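Local coordinates for fibrinogen binding protein (Staphylococcus aureus subsp. aureus Mu50, PDB 3DOA) that probably binds fibrinogen and, as a member of the NFACT family, may act in ribosome-associated quality control, at residues K9-S14 against S268-L273; E13-L18 against L58-K63; D30-L35 against L49-N54; E100-S105 against Y114-L119. One frame throughout, in Å; residues are numbered along the deposited sequence.

Contact 1: K9-S14 against S268-L273; sequences KKMVES and SLNDLL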
loop_
_atom_site.group_PDB
_atom_site.type_symbol
_atom_site.label_atom_id
_atom_site.label_comp_id
_atom_site.label_asym_id
_atom_site.label_seq_id
_atom_site.Cartn_x
_atom_site.Cartn_y
_atom_site.Cartn_z
ATOM N N LYS A 9 -0.689 -1.834 5.411
ATOM C CA LYS A 9 -0.344 -2.879 6.355
ATOM C C LYS A 9 -1.393 -3.959 6.234
ATOM O O LYS A 9 -1.051 -5.132 6.201
ATOM C CB LYS A 9 -0.219 -2.360 7.814
ATOM C CG LYS A 9 -0.479 -3.420 8.908
ATOM C CD LYS A 9 -0.305 -2.874 10.343
ATOM C CE LYS A 9 0.642 -3.696 11.193
ATOM N NZ LYS A 9 0.454 -5.177 10.929
ATOM N N LYS A 10 -2.659 -3.564 6.098
ATOM C CA LYS A 10 -3.722 -4.523 6.179
ATOM C C LYS A 10 -3.979 -5.313 4.920
ATOM O O LYS A 10 -4.291 -6.514 5.002
ATOM C CB LYS A 10 -4.942 -3.807 6.610
ATOM C CG LYS A 10 -4.796 -3.313 8.065
ATOM C CD LYS A 10 -5.219 -4.442 8.965
ATOM C CE LYS A 10 -4.827 -4.183 10.304
ATOM N NZ LYS A 10 -5.068 -5.451 11.080
ATOM N N MET A 11 -3.848 -4.657 3.756
ATOM C CA MET A 11 -3.865 -5.361 2.458
ATOM C C MET A 11 -2.727 -6.404 2.396
ATOM O O MET A 11 -2.978 -7.559 1.980
ATOM C CB MET A 11 -3.708 -4.386 1.271
ATOM C CG MET A 11 -3.727 -5.061 -0.120
ATOM S SD MET A 11 -5.116 -6.168 -0.324
ATOM C CE MET A 11 -6.380 -4.957 -0.708
ATOM N N VAL A 12 -1.495 -6.007 2.773
ATOM C CA VAL A 12 -0.388 -6.983 2.845
ATOM C C VAL A 12 -0.769 -8.145 3.764
ATOM O O VAL A 12 -0.606 -9.282 3.377
ATOM C CB VAL A 12 0.999 -6.390 3.303
ATOM C CG1 VAL A 12 1.956 -7.490 3.797
ATOM C CG2 VAL A 12 1.651 -5.567 2.214
ATOM N N GLU A 13 -1.330 -7.902 4.945
ATOM C CA GLU A 13 -1.670 -9.068 5.779
ATOM C C GLU A 13 -2.573 -10.011 4.993
ATOM O O GLU A 13 -2.376 -11.204 5.011
ATOM C CB GLU A 13 -2.365 -8.742 7.089
ATOM C CG GLU A 13 -1.996 -7.449 7.674
ATOM C CD GLU A 13 -2.282 -7.369 9.182
ATOM O OE1 GLU A 13 -3.367 -7.871 9.646
ATOM O OE2 GLU A 13 -1.369 -6.810 9.870
ATOM N N SER A 14 -3.571 -9.497 4.302
ATOM C CA SER A 14 -4.482 -10.402 3.641
ATOM C C SER A 14 -3.866 -11.133 2.396
ATOM O O SER A 14 -4.480 -12.061 1.852
ATOM C CB SER A 14 -5.732 -9.648 3.248
ATOM O OG SER A 14 -5.414 -8.749 2.222
ATOM N N SER A 268 -13.855 -8.408 2.830
ATOM C CA SER A 268 -12.442 -8.215 2.609
ATOM C C SER A 268 -12.175 -6.846 1.993
ATOM O O SER A 268 -13.066 -6.167 1.423
ATOM C CB SER A 268 -11.938 -9.268 1.628
ATOM O OG SER A 268 -12.332 -8.985 0.280
ATOM N N LEU A 269 -10.912 -6.460 2.059
ATOM C CA LEU A 269 -10.508 -5.224 1.445
ATOM C C LEU A 269 -10.602 -5.345 -0.086
ATOM O O LEU A 269 -10.655 -4.332 -0.804
ATOM C CB LEU A 269 -9.096 -4.866 1.889
ATOM C CG LEU A 269 -8.850 -4.265 3.284
ATOM C CD1 LEU A 269 -9.941 -4.580 4.248
ATOM C CD2 LEU A 269 -7.500 -4.754 3.811
ATOM N N ASN A 270 -10.632 -6.573 -0.591
ATOM C CA ASN A 270 -10.493 -6.766 -2.010
ATOM C C ASN A 270 -11.830 -6.541 -2.599
ATOM O O ASN A 270 -11.980 -5.841 -3.587
ATOM C CB ASN A 270 -9.954 -8.139 -2.277
ATOM C CG ASN A 270 -8.528 -8.273 -1.812
ATOM O OD1 ASN A 270 -7.729 -7.363 -1.962
ATOM N ND2 ASN A 270 -8.205 -9.391 -1.227
ATOM N N ASP A 271 -12.828 -7.108 -1.946
ATOM C CA ASP A 271 -14.207 -6.777 -2.228
ATOM C C ASP A 271 -14.440 -5.259 -2.142
ATOM O O ASP A 271 -15.016 -4.652 -3.055
ATOM C CB ASP A 271 -15.081 -7.472 -1.193
ATOM C CG ASP A 271 -15.201 -8.952 -1.420
ATOM O OD1 ASP A 271 -14.800 -9.399 -2.486
ATOM O OD2 ASP A 271 -15.710 -9.691 -0.553
ATOM N N LEU A 272 -14.011 -4.655 -1.028
ATOM C CA LEU A 272 -14.245 -3.235 -0.803
ATOM C C LEU A 272 -13.748 -2.457 -2.011
ATOM O O LEU A 272 -14.478 -1.700 -2.613
ATOM C CB LEU A 272 -13.539 -2.789 0.479
ATOM C CG LEU A 272 -13.447 -1.289 0.804
ATOM C CD1 LEU A 272 -14.868 -0.758 0.904
ATOM C CD2 LEU A 272 -12.606 -1.010 2.081
ATOM N N LEU A 273 -12.499 -2.700 -2.390
ATOM C CA LEU A 273 -11.914 -2.045 -3.558
ATOM C C LEU A 273 -12.631 -2.414 -4.880
ATOM O O LEU A 273 -12.936 -1.535 -5.685
ATOM C CB LEU A 273 -10.413 -2.346 -3.629
ATOM C CG LEU A 273 -9.373 -1.510 -2.858
ATOM C CD1 LEU A 273 -9.995 -0.545 -1.880
ATOM C CD2 LEU A 273 -8.372 -2.443 -2.130
#
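M11 and L269 bring together two helices, 5-15 near the N terminus and 269-276 near the C-terminal end of the model. The short segment axes approach to 11.3 Å, with their directions 119° apart. M11 spans the interface. Its CG is anti to the backbone N, and bends at chi2 and chi3 turn the methyl toward the second helix. M11 CE lies 3.8 Å from L269 CB. It also meets L273 tip to tip, with M11 CE 3.5 Å from L273 CD2. L269 answers from its own side: its CD2 rests against the backbone of K10 and M11, 3.7 Å from M11 N. The N270 amide lies across the thioether, and its OD1 is bonded to L60 N of strand 57-61. On the far side K10 NZ pairs with E13 OE1 at 3.3 Å, and it also donates to L234 O. S268 is the N-cap of the second helix. Its OG accepts from D271 N at 3.0 Å, nearly straight at 174°, and from N270 N at 3.1 Å, more bent. Q59 of strand 57-61 touches M11 and L273, and F7 packs on L269 and L273. The contact is buried helix-helix packing through a methionine, beside a serine N-cap.

Contact 2: E13-L18 against L58-K63; sequences ESLQFL and LQLTTK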
loop_
_atom_site.group_PDB
_atom_site.type_symbol
_atom_site.label_atom_id
_atom_site.label_comp_id
_atom_site.label_asym_id
_atom_site.label_seq_id
_atom_site.Cartn_x
_atom_site.Cartn_y
_atom_site.Cartn_z
ATOM N N GLU A 13 -1.330 -7.902 4.945
ATOM C CA GLU A 13 -1.670 -9.068 5.779
ATOM C C GLU A 13 -2.573 -10.011 4.993
ATOM O O GLU A 13 -2.376 -11.204 5.011
ATOM C CB GLU A 13 -2.365 -8.742 7.089
ATOM C CG GLU A 13 -1.996 -7.449 7.674
ATOM C CD GLU A 13 -2.282 -7.369 9.182
ATOM O OE1 GLU A 13 -3.367 -7.871 9.646
ATOM O OE2 GLU A 13 -1.369 -6.810 9.870
ATOM N N SER A 14 -3.571 -9.497 4.302
ATOM C CA SER A 14 -4.482 -10.402 3.641
ATOM C C SER A 14 -3.866 -11.133 2.396
ATOM O O SER A 14 -4.480 -12.061 1.852
ATOM C CB SER A 14 -5.732 -9.648 3.248
ATOM O OG SER A 14 -5.414 -8.749 2.222
ATOM N N LEU A 15 -2.671 -10.718 1.949
ATOM C CA LEU A 15 -2.039 -11.314 0.757
ATOM C C LEU A 15 -0.989 -12.394 1.098
ATOM O O LEU A 15 -0.409 -13.007 0.208
ATOM C CB LEU A 15 -1.403 -10.218 -0.111
ATOM C CG LEU A 15 -2.339 -9.168 -0.697
ATOM C CD1 LEU A 15 -1.618 -8.200 -1.640
ATOM C CD2 LEU A 15 -3.455 -9.842 -1.413
ATOM N N GLN A 16 -0.778 -12.664 2.371
ATOM C CA GLN A 16 0.217 -13.659 2.774
ATOM C C GLN A 16 -0.095 -15.119 2.315
ATOM O O GLN A 16 0.814 -15.955 2.121
ATOM C CB GLN A 16 0.364 -13.598 4.280
ATOM C CG GLN A 16 0.763 -12.220 4.744
ATOM C CD GLN A 16 2.169 -11.913 4.366
ATOM O OE1 GLN A 16 3.021 -12.720 4.647
ATOM N NE2 GLN A 16 2.438 -10.762 3.761
ATOM N N PHE A 17 -1.367 -15.430 2.127
ATOM C CA PHE A 17 -1.742 -16.750 1.702
ATOM C C PHE A 17 -1.213 -16.970 0.290
ATOM O O PHE A 17 -1.091 -18.088 -0.146
ATOM C CB PHE A 17 -3.266 -16.933 1.767
ATOM C CG PHE A 17 -4.001 -16.359 0.578
ATOM C CD1 PHE A 17 -4.381 -17.163 -0.475
ATOM C CD2 PHE A 17 -4.286 -15.013 0.503
ATOM C CE1 PHE A 17 -5.058 -16.626 -1.591
ATOM C CE2 PHE A 17 -4.951 -14.468 -0.596
ATOM C CZ PHE A 17 -5.337 -15.269 -1.640
ATOM N N LEU A 18 -0.875 -15.930 -0.433
ATOM C CA LEU A 18 -0.222 -16.131 -1.722
ATOM C C LEU A 18 1.290 -16.527 -1.627
ATOM O O LEU A 18 1.865 -16.999 -2.608
ATOM C CB LEU A 18 -0.376 -14.872 -2.602
ATOM C CG LEU A 18 -1.764 -14.342 -3.009
ATOM C CD1 LEU A 18 -1.688 -12.947 -3.625
ATOM C CD2 LEU A 18 -2.423 -15.297 -3.952
ATOM N N LEU A 58 -3.261 -1.721 -4.656
ATOM C CA LEU A 58 -2.896 -3.130 -4.740
ATOM C C LEU A 58 -4.012 -3.997 -4.156
ATOM O O LEU A 58 -4.413 -3.830 -2.998
ATOM C CB LEU A 58 -1.579 -3.376 -3.982
ATOM C CG LEU A 58 -1.234 -4.844 -3.651
ATOM C CD1 LEU A 58 -0.762 -5.625 -4.936
ATOM C CD2 LEU A 58 -0.188 -4.859 -2.549
ATOM N N GLN A 59 -4.518 -4.940 -4.929
ATOM C CA GLN A 59 -5.622 -5.680 -4.411
ATOM C C GLN A 59 -5.700 -6.989 -5.180
ATOM O O GLN A 59 -5.058 -7.118 -6.222
ATOM C CB GLN A 59 -6.872 -4.805 -4.604
ATOM C CG GLN A 59 -7.761 -5.205 -5.784
ATOM C CD GLN A 59 -8.758 -4.162 -6.229
ATOM O OE1 GLN A 59 -8.420 -3.011 -6.477
ATOM N NE2 GLN A 59 -9.980 -4.594 -6.421
ATOM N N LEU A 60 -6.442 -7.964 -4.674
ATOM C CA LEU A 60 -6.944 -9.040 -5.512
ATOM C C LEU A 60 -8.267 -8.590 -6.093
ATOM O O LEU A 60 -8.985 -7.920 -5.421
ATOM C CB LEU A 60 -7.188 -10.294 -4.680
ATOM C CG LEU A 60 -5.988 -11.180 -4.354
ATOM C CD1 LEU A 60 -4.736 -10.316 -4.153
ATOM C CD2 LEU A 60 -6.320 -11.989 -3.137
ATOM N N THR A 61 -8.631 -9.031 -7.276
ATOM C CA THR A 61 -9.898 -8.623 -7.826
ATOM C C THR A 61 -10.586 -9.701 -8.604
ATOM O O THR A 61 -10.107 -10.804 -8.697
ATOM C CB THR A 61 -9.724 -7.470 -8.761
ATOM O OG1 THR A 61 -10.988 -7.142 -9.329
ATOM C CG2 THR A 61 -8.805 -7.850 -9.851
ATOM N N THR A 62 -11.731 -9.351 -9.165
ATOM C CA THR A 62 -12.492 -10.231 -10.024
ATOM C C THR A 62 -12.773 -9.512 -11.321
ATOM O O THR A 62 -13.187 -8.380 -11.316
ATOM C CB THR A 62 -13.763 -10.611 -9.392
ATOM O OG1 THR A 62 -13.466 -11.278 -8.171
ATOM C CG2 THR A 62 -14.474 -11.544 -10.290
ATOM N N LYS A 63 -12.500 -10.158 -12.436
ATOM C CA LYS A 63 -12.254 -9.434 -13.656
ATOM C C LYS A 63 -12.053 -7.987 -13.278
ATOM O O LYS A 63 -12.979 -7.197 -13.270
ATOM C CB LYS A 63 -13.366 -9.593 -14.681
ATOM C CG LYS A 63 -12.876 -9.981 -16.060
ATOM C CD LYS A 63 -12.132 -8.855 -16.743
ATOM C CE LYS A 63 -10.691 -9.235 -17.070
ATOM N NZ LYS A 63 -10.467 -9.703 -18.467
#
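L15 and L58 meet through their methyl ends where helix 5-15 and the turn after it cover strand 57-61. Both methyls of L15 are used. L15 CD1 meets L58 CD2 tip to tip at 3.7 Å, and L15 CD2 faces L60. The L15 and L60 methyls are modelled too close together, so their exact spacing is doubtful. L58 has CG anti to the backbone N (chi1 165°), and this carries its branch to L15. L60 divides its two methyls. L60 CD1 lies 4.1 Å from L18 CD1, and the L18 side chain runs alongside in the opposite sense. L60 CD2 meets the F17 ring in plane at its edge, 3.7 Å from F17 CZ. About the CA-CB bond, F17 CG falls between the backbone N and the carbonyl carbon (chi1 81°). CG of L18 lies over one face, 3.9 Å above the F17 ring plane and offset toward the rim. H45 meets F17 edge-to-face. Residues 16-18 form a 3-10 segment, and L18 N donates to L15 O at 3.0 Å. This turn places L15, F17 and L18 around L60. L58 O accepts from Y3 OH. L15, F17, L18, L58 and L60 form an apolar cluster that seats the helix and its 3-10 extension on an edge strand of an antiparallel sheet.

Contact 3: D30-L35 against L49-N54; sequences DNDTIL and LSIHPN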
loop_
_atom_site.group_PDB
_atom_site.type_symbol
_atom_site.label_atom_id
_atom_site.label_comp_id
_atom_site.label_asym_id
_atom_site.label_seq_id
_atom_site.Cartn_x
_atom_site.Cartn_y
_atom_site.Cartn_z
ATOM N N ASP A 30 -4.075 -1.900 -19.353
ATOM C CA ASP A 30 -3.907 -0.499 -19.792
ATOM C C ASP A 30 -2.544 0.042 -19.376
ATOM O O ASP A 30 -1.781 -0.659 -18.730
ATOM C CB ASP A 30 -5.018 0.384 -19.212
ATOM C CG ASP A 30 -4.928 0.539 -17.698
ATOM O OD1 ASP A 30 -3.843 0.367 -17.078
ATOM O OD2 ASP A 30 -5.965 0.831 -17.102
ATOM N N ASN A 31 -2.262 1.306 -19.667
ATOM C CA ASN A 31 -0.944 1.853 -19.372
ATOM C C ASN A 31 -0.630 2.044 -17.937
ATOM O O ASN A 31 0.483 2.415 -17.621
ATOM C CB ASN A 31 -0.773 3.195 -20.019
ATOM C CG ASN A 31 -0.632 3.089 -21.484
ATOM O OD1 ASN A 31 -1.609 3.345 -22.224
ATOM N ND2 ASN A 31 0.578 2.652 -21.946
ATOM N N ASP A 32 -1.601 1.816 -17.066
ATOM C CA ASP A 32 -1.465 2.125 -15.647
ATOM C C ASP A 32 -1.591 0.884 -14.783
ATOM O O ASP A 32 -1.553 0.980 -13.567
ATOM C CB ASP A 32 -2.541 3.146 -15.237
ATOM C CG ASP A 32 -2.310 4.555 -15.856
ATOM O OD1 ASP A 32 -1.184 5.118 -15.706
ATOM O OD2 ASP A 32 -3.267 5.107 -16.482
ATOM N N THR A 33 -1.720 -0.289 -15.391
ATOM C CA THR A 33 -2.144 -1.426 -14.627
ATOM C C THR A 33 -1.493 -2.723 -15.012
ATOM O O THR A 33 -1.424 -3.087 -16.207
ATOM C CB THR A 33 -3.591 -1.659 -14.856
ATOM O OG1 THR A 33 -4.294 -0.429 -14.673
ATOM C CG2 THR A 33 -4.082 -2.722 -13.895
ATOM N N ILE A 34 -1.047 -3.435 -13.986
ATOM C CA ILE A 34 -0.550 -4.771 -14.138
ATOM C C ILE A 34 -1.405 -5.712 -13.331
ATOM O O ILE A 34 -1.705 -5.509 -12.155
ATOM C CB ILE A 34 0.955 -4.900 -13.760
ATOM C CG1 ILE A 34 1.841 -4.387 -14.905
ATOM C CG2 ILE A 34 1.351 -6.315 -13.460
ATOM C CD1 ILE A 34 1.556 -5.045 -16.266
ATOM N N LEU A 35 -1.770 -6.769 -14.029
ATOM C CA LEU A 35 -2.614 -7.836 -13.568
ATOM C C LEU A 35 -1.715 -9.040 -13.491
ATOM O O LEU A 35 -1.120 -9.433 -14.491
ATOM C CB LEU A 35 -3.681 -8.046 -14.634
ATOM C CG LEU A 35 -5.074 -8.408 -14.156
ATOM C CD1 LEU A 35 -5.357 -7.843 -12.727
ATOM C CD2 LEU A 35 -6.085 -7.933 -15.226
ATOM N N LEU A 49 -2.290 -4.414 -9.663
ATOM C CA LEU A 49 -1.279 -3.472 -9.260
ATOM C C LEU A 49 -1.506 -2.285 -10.169
ATOM O O LEU A 49 -1.247 -2.401 -11.347
ATOM C CB LEU A 49 0.132 -4.061 -9.459
ATOM C CG LEU A 49 0.597 -5.342 -8.694
ATOM C CD1 LEU A 49 0.634 -6.585 -9.572
ATOM C CD2 LEU A 49 1.986 -5.197 -8.110
ATOM N N SER A 50 -2.054 -1.179 -9.655
ATOM C CA SER A 50 -2.351 0.003 -10.480
ATOM C C SER A 50 -1.468 1.091 -10.030
ATOM O O SER A 50 -1.243 1.270 -8.888
ATOM C CB SER A 50 -3.809 0.515 -10.375
ATOM O OG SER A 50 -4.204 1.298 -11.538
ATOM N N ILE A 51 -1.024 1.858 -10.977
ATOM C CA ILE A 51 -0.027 2.879 -10.785
ATOM C C ILE A 51 -0.781 4.192 -11.093
ATOM O O ILE A 51 -0.179 5.259 -11.197
ATOM C CB ILE A 51 1.078 2.567 -11.846
ATOM C CG1 ILE A 51 2.361 3.367 -11.770
ATOM C CG2 ILE A 51 0.555 2.857 -13.320
ATOM C CD1 ILE A 51 2.970 3.544 -13.337
ATOM N N HIS A 52 -2.110 4.099 -11.256
ATOM C CA HIS A 52 -2.899 5.200 -11.779
ATOM C C HIS A 52 -2.840 6.431 -10.835
ATOM O O HIS A 52 -2.928 6.279 -9.598
ATOM C CB HIS A 52 -4.323 4.722 -11.935
ATOM C CG HIS A 52 -5.227 5.763 -12.475
ATOM N ND1 HIS A 52 -5.523 5.860 -13.818
ATOM C CD2 HIS A 52 -5.837 6.808 -11.877
ATOM C CE1 HIS A 52 -6.318 6.897 -14.014
ATOM N NE2 HIS A 52 -6.520 7.489 -12.851
ATOM N N PRO A 53 -2.667 7.645 -11.402
ATOM C CA PRO A 53 -2.360 8.857 -10.620
ATOM C C PRO A 53 -3.391 9.183 -9.550
ATOM O O PRO A 53 -3.061 9.705 -8.470
ATOM C CB PRO A 53 -2.290 9.944 -11.655
ATOM C CG PRO A 53 -2.899 9.384 -12.858
ATOM C CD PRO A 53 -2.723 7.945 -12.834
ATOM N N ASN A 54 -4.636 8.837 -9.824
ATOM C CA ASN A 54 -5.650 8.901 -8.778
ATOM C C ASN A 54 -5.862 7.631 -8.031
ATOM O O ASN A 54 -5.905 7.680 -6.827
ATOM C CB ASN A 54 -6.938 9.340 -9.410
ATOM C CG ASN A 54 -6.777 10.677 -10.086
ATOM O OD1 ASN A 54 -6.118 11.556 -9.509
ATOM N ND2 ASN A 54 -7.318 10.836 -11.312
#
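The D32 carboxylate and the H52 imidazole stand almost upright to each other, their planes 82° apart. D32 OD2 reaches the ring obliquely, 3.6 Å from H52 ND1, which is near but is not a hydrogen bond. P53 CD lies over one face of the ring, 3.3 Å above the plane and toward the rim. N54 C is at the edge, in plane, and F55 stacks with the same ring. The D30 carboxylate is a third flat group. D30 OD1 accepts from D32 N at 2.7 Å, closing an Asx turn, and from T33 OG1 at 2.6 Å. These two donors come from opposite faces of the carboxylate. D30 to T33 is a type I turn leading into strand 33-40. There T33 and S50 form a non-hydrogen-bonded antiparallel pair. I34 and L49 form the hydrogen-bonded pair: I34 N to L49 O is 2.8 Å and nearly straight at 173°, and L49 N to I34 O is also 2.8 Å. On their face I34 CG2 packs 4.0 Å from L49 CD1. L128 touches both side chains from the second sheet. The chemistry implies a turn fixed by its own aspartate, while the D32 carboxylate might modestly favour a protonated H52.

Contact 4: E100-S105 against Y114-L119; sequences EIDIKS and YRTVIL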
loop_
_atom_site.group_PDB
_atom_site.type_symbol
_atom_site.label_atom_id
_atom_site.label_comp_id
_atom_site.label_asym_id
_atom_site.label_seq_id
_atom_site.Cartn_x
_atom_site.Cartn_y
_atom_site.Cartn_z
ATOM N N GLU A 100 6.756 -4.804 -1.631
ATOM C CA GLU A 100 7.788 -5.525 -2.282
ATOM C C GLU A 100 7.407 -7.008 -2.263
ATOM O O GLU A 100 7.229 -7.627 -1.181
ATOM C CB GLU A 100 9.081 -5.282 -1.543
ATOM C CG GLU A 100 9.583 -3.916 -1.778
ATOM C CD GLU A 100 11.093 -3.734 -1.551
ATOM O OE1 GLU A 100 11.863 -4.708 -1.342
ATOM O OE2 GLU A 100 11.504 -2.560 -1.613
ATOM N N ILE A 101 7.258 -7.557 -3.469
ATOM C CA ILE A 101 7.050 -8.970 -3.645
ATOM C C ILE A 101 8.339 -9.545 -4.182
ATOM O O ILE A 101 8.857 -9.062 -5.193
ATOM C CB ILE A 101 5.982 -9.297 -4.670
ATOM C CG1 ILE A 101 4.723 -8.468 -4.409
ATOM C CG2 ILE A 101 5.712 -10.800 -4.645
ATOM C CD1 ILE A 101 3.876 -8.288 -5.633
ATOM N N ASP A 102 8.797 -10.595 -3.489
ATOM C CA ASP A 102 10.039 -11.321 -3.728
ATOM C C ASP A 102 9.746 -12.610 -4.472
ATOM O O ASP A 102 9.074 -13.524 -3.970
ATOM C CB ASP A 102 10.685 -11.649 -2.390
ATOM C CG ASP A 102 11.473 -10.465 -1.791
ATOM O OD1 ASP A 102 11.564 -9.336 -2.391
ATOM O OD2 ASP A 102 12.022 -10.692 -0.682
ATOM N N ILE A 103 10.234 -12.684 -5.700
ATOM C CA ILE A 103 10.053 -13.893 -6.519
ATOM C C ILE A 103 11.415 -14.569 -6.811
ATOM O O ILE A 103 12.426 -13.904 -7.007
ATOM C CB ILE A 103 9.252 -13.599 -7.799
ATOM C CG1 ILE A 103 7.847 -13.042 -7.434
ATOM C CG2 ILE A 103 9.124 -14.882 -8.633
ATOM C CD1 ILE A 103 7.229 -12.062 -8.432
ATOM N N LYS A 104 11.426 -15.903 -6.732
ATOM C CA LYS A 104 12.556 -16.715 -7.184
ATOM C C LYS A 104 12.132 -17.474 -8.449
ATOM O O LYS A 104 11.081 -18.053 -8.466
ATOM C CB LYS A 104 12.977 -17.645 -6.047
ATOM C CG LYS A 104 13.955 -18.751 -6.446
ATOM C CD LYS A 104 14.345 -19.564 -5.201
ATOM C CE LYS A 104 15.318 -20.708 -5.531
ATOM N NZ LYS A 104 15.906 -21.192 -4.275
ATOM N N SER A 105 12.897 -17.425 -9.512
ATOM C CA SER A 105 12.499 -17.998 -10.793
ATOM C C SER A 105 13.703 -18.549 -11.550
ATOM O O SER A 105 14.825 -18.551 -11.010
ATOM C CB SER A 105 11.775 -16.953 -11.646
ATOM O OG SER A 105 12.640 -15.882 -11.979
ATOM N N TYR A 114 16.724 -14.317 -8.800
ATOM C CA TYR A 114 16.025 -13.749 -7.681
ATOM C C TYR A 114 15.614 -12.316 -8.095
ATOM O O TYR A 114 16.449 -11.476 -8.415
ATOM C CB TYR A 114 16.955 -13.727 -6.465
ATOM C CG TYR A 114 17.101 -15.072 -5.757
ATOM C CD1 TYR A 114 18.276 -15.797 -5.842
ATOM C CD2 TYR A 114 16.056 -15.616 -4.995
ATOM C CE1 TYR A 114 18.411 -17.011 -5.171
ATOM C CE2 TYR A 114 16.161 -16.799 -4.346
ATOM C CZ TYR A 114 17.350 -17.508 -4.421
ATOM O OH TYR A 114 17.499 -18.740 -3.790
ATOM N N ARG A 115 14.303 -12.073 -8.093
ATOM C CA ARG A 115 13.652 -10.790 -8.460
ATOM C C ARG A 115 12.750 -10.206 -7.345
ATOM O O ARG A 115 12.180 -10.971 -6.551
ATOM C CB ARG A 115 12.790 -11.035 -9.666
ATOM C CG ARG A 115 13.547 -11.616 -10.798
ATOM C CD ARG A 115 14.599 -10.668 -11.276
ATOM N NE ARG A 115 15.349 -11.111 -12.465
ATOM C CZ ARG A 115 16.657 -11.321 -12.462
ATOM N NH1 ARG A 115 17.393 -11.187 -11.338
ATOM N NH2 ARG A 115 17.223 -11.688 -13.592
ATOM N N THR A 116 12.663 -8.868 -7.285
ATOM C CA THR A 116 11.698 -8.162 -6.442
ATOM C C THR A 116 10.865 -7.185 -7.259
ATOM O O THR A 116 11.422 -6.337 -7.986
ATOM C CB THR A 116 12.388 -7.371 -5.390
ATOM O OG1 THR A 116 13.024 -8.291 -4.510
ATOM C CG2 THR A 116 11.408 -6.540 -4.611
ATOM N N VAL A 117 9.533 -7.323 -7.161
ATOM C CA VAL A 117 8.601 -6.316 -7.683
ATOM C C VAL A 117 8.284 -5.292 -6.565
ATOM O O VAL A 117 7.873 -5.679 -5.473
ATOM C CB VAL A 117 7.327 -6.983 -8.153
ATOM C CG1 VAL A 117 6.271 -5.923 -8.562
ATOM C CG2 VAL A 117 7.662 -7.954 -9.293
ATOM N N ILE A 118 8.526 -4.009 -6.838
ATOM C CA ILE A 118 8.264 -2.898 -5.908
ATOM C C ILE A 118 7.087 -2.000 -6.413
ATOM O O ILE A 118 7.174 -1.378 -7.478
ATOM C CB ILE A 118 9.485 -2.027 -5.742
ATOM C CG1 ILE A 118 10.754 -2.888 -5.650
ATOM C CG2 ILE A 118 9.326 -1.184 -4.514
ATOM C CD1 ILE A 118 12.001 -2.148 -5.061
ATOM N N LEU A 119 5.963 -1.995 -5.672
ATOM C CA LEU A 119 4.857 -1.070 -5.926
ATOM C C LEU A 119 4.975 0.069 -4.903
ATOM O O LEU A 119 5.017 -0.169 -3.687
ATOM C CB LEU A 119 3.502 -1.764 -5.819
ATOM C CG LEU A 119 2.264 -0.896 -6.130
ATOM C CD1 LEU A 119 2.260 -0.285 -7.532
ATOM C CD2 LEU A 119 0.993 -1.676 -5.896
#
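K104 and Y114 lie side by side and point the same way. The lysine is extended from chi1 (168°) outward and runs along the phenol. K104 CD is 3.4 Å from Y114 CE2, and at the end K104 NZ donates to Y114 OH at 3.0 Å. D102 and T116 make the next pair on this face, also alongside each other. T116 OG1 donates to D102 OD1 at 2.8 Å, from 42° above the carboxylate plane. The other oxygen, D102 OD2, forms a salt bridge with K91. E100 lies parallel to I118, with E100 OE2 3.5 Å from I118 CD1. That oxygen is paired with R135. All three pairs are non-hydrogen-bonded pairs. I101 with V117 and I103 with R115 alternate with them as hydrogen-bonded pairs. I101 N to V117 O is 2.8 Å, and I103 N to R115 O is 2.7 Å. Their side chains occupy the opposite face, where I103 CD1 comes within 4.2 Å of V117 CG2. L82 of helix 73-82 packs on this face, and R115 NE bonds to H81 there. One face is thus largely polar and the other largely apolar, covered by a helix, in a regular two-stranded antiparallel hairpin within a five-stranded meander.

Helix 5-15 starts both contact 1 and contact 2. Contact 1 closes the widest loop, reaching almost to the C-terminal end of the model. Contacts 3 and 4 nest inside it, while contact 2 starts from the same stretch and closes earlier, at strand 57-61. Contact 3, in the hairpin 33-40/43-50, is nested within the loop of contact 2. Contact 4 follows in series, in the hairpin of the five-stranded sheet. None of the loops cross. Contacts 1 and 2 touch through N270 and L60. L119 of contact 4 packs on L58 of contact 2 and L49 of contact 3, joining the two larger sheets. Contact 1 brings the C-terminal helix 269-276 onto this body.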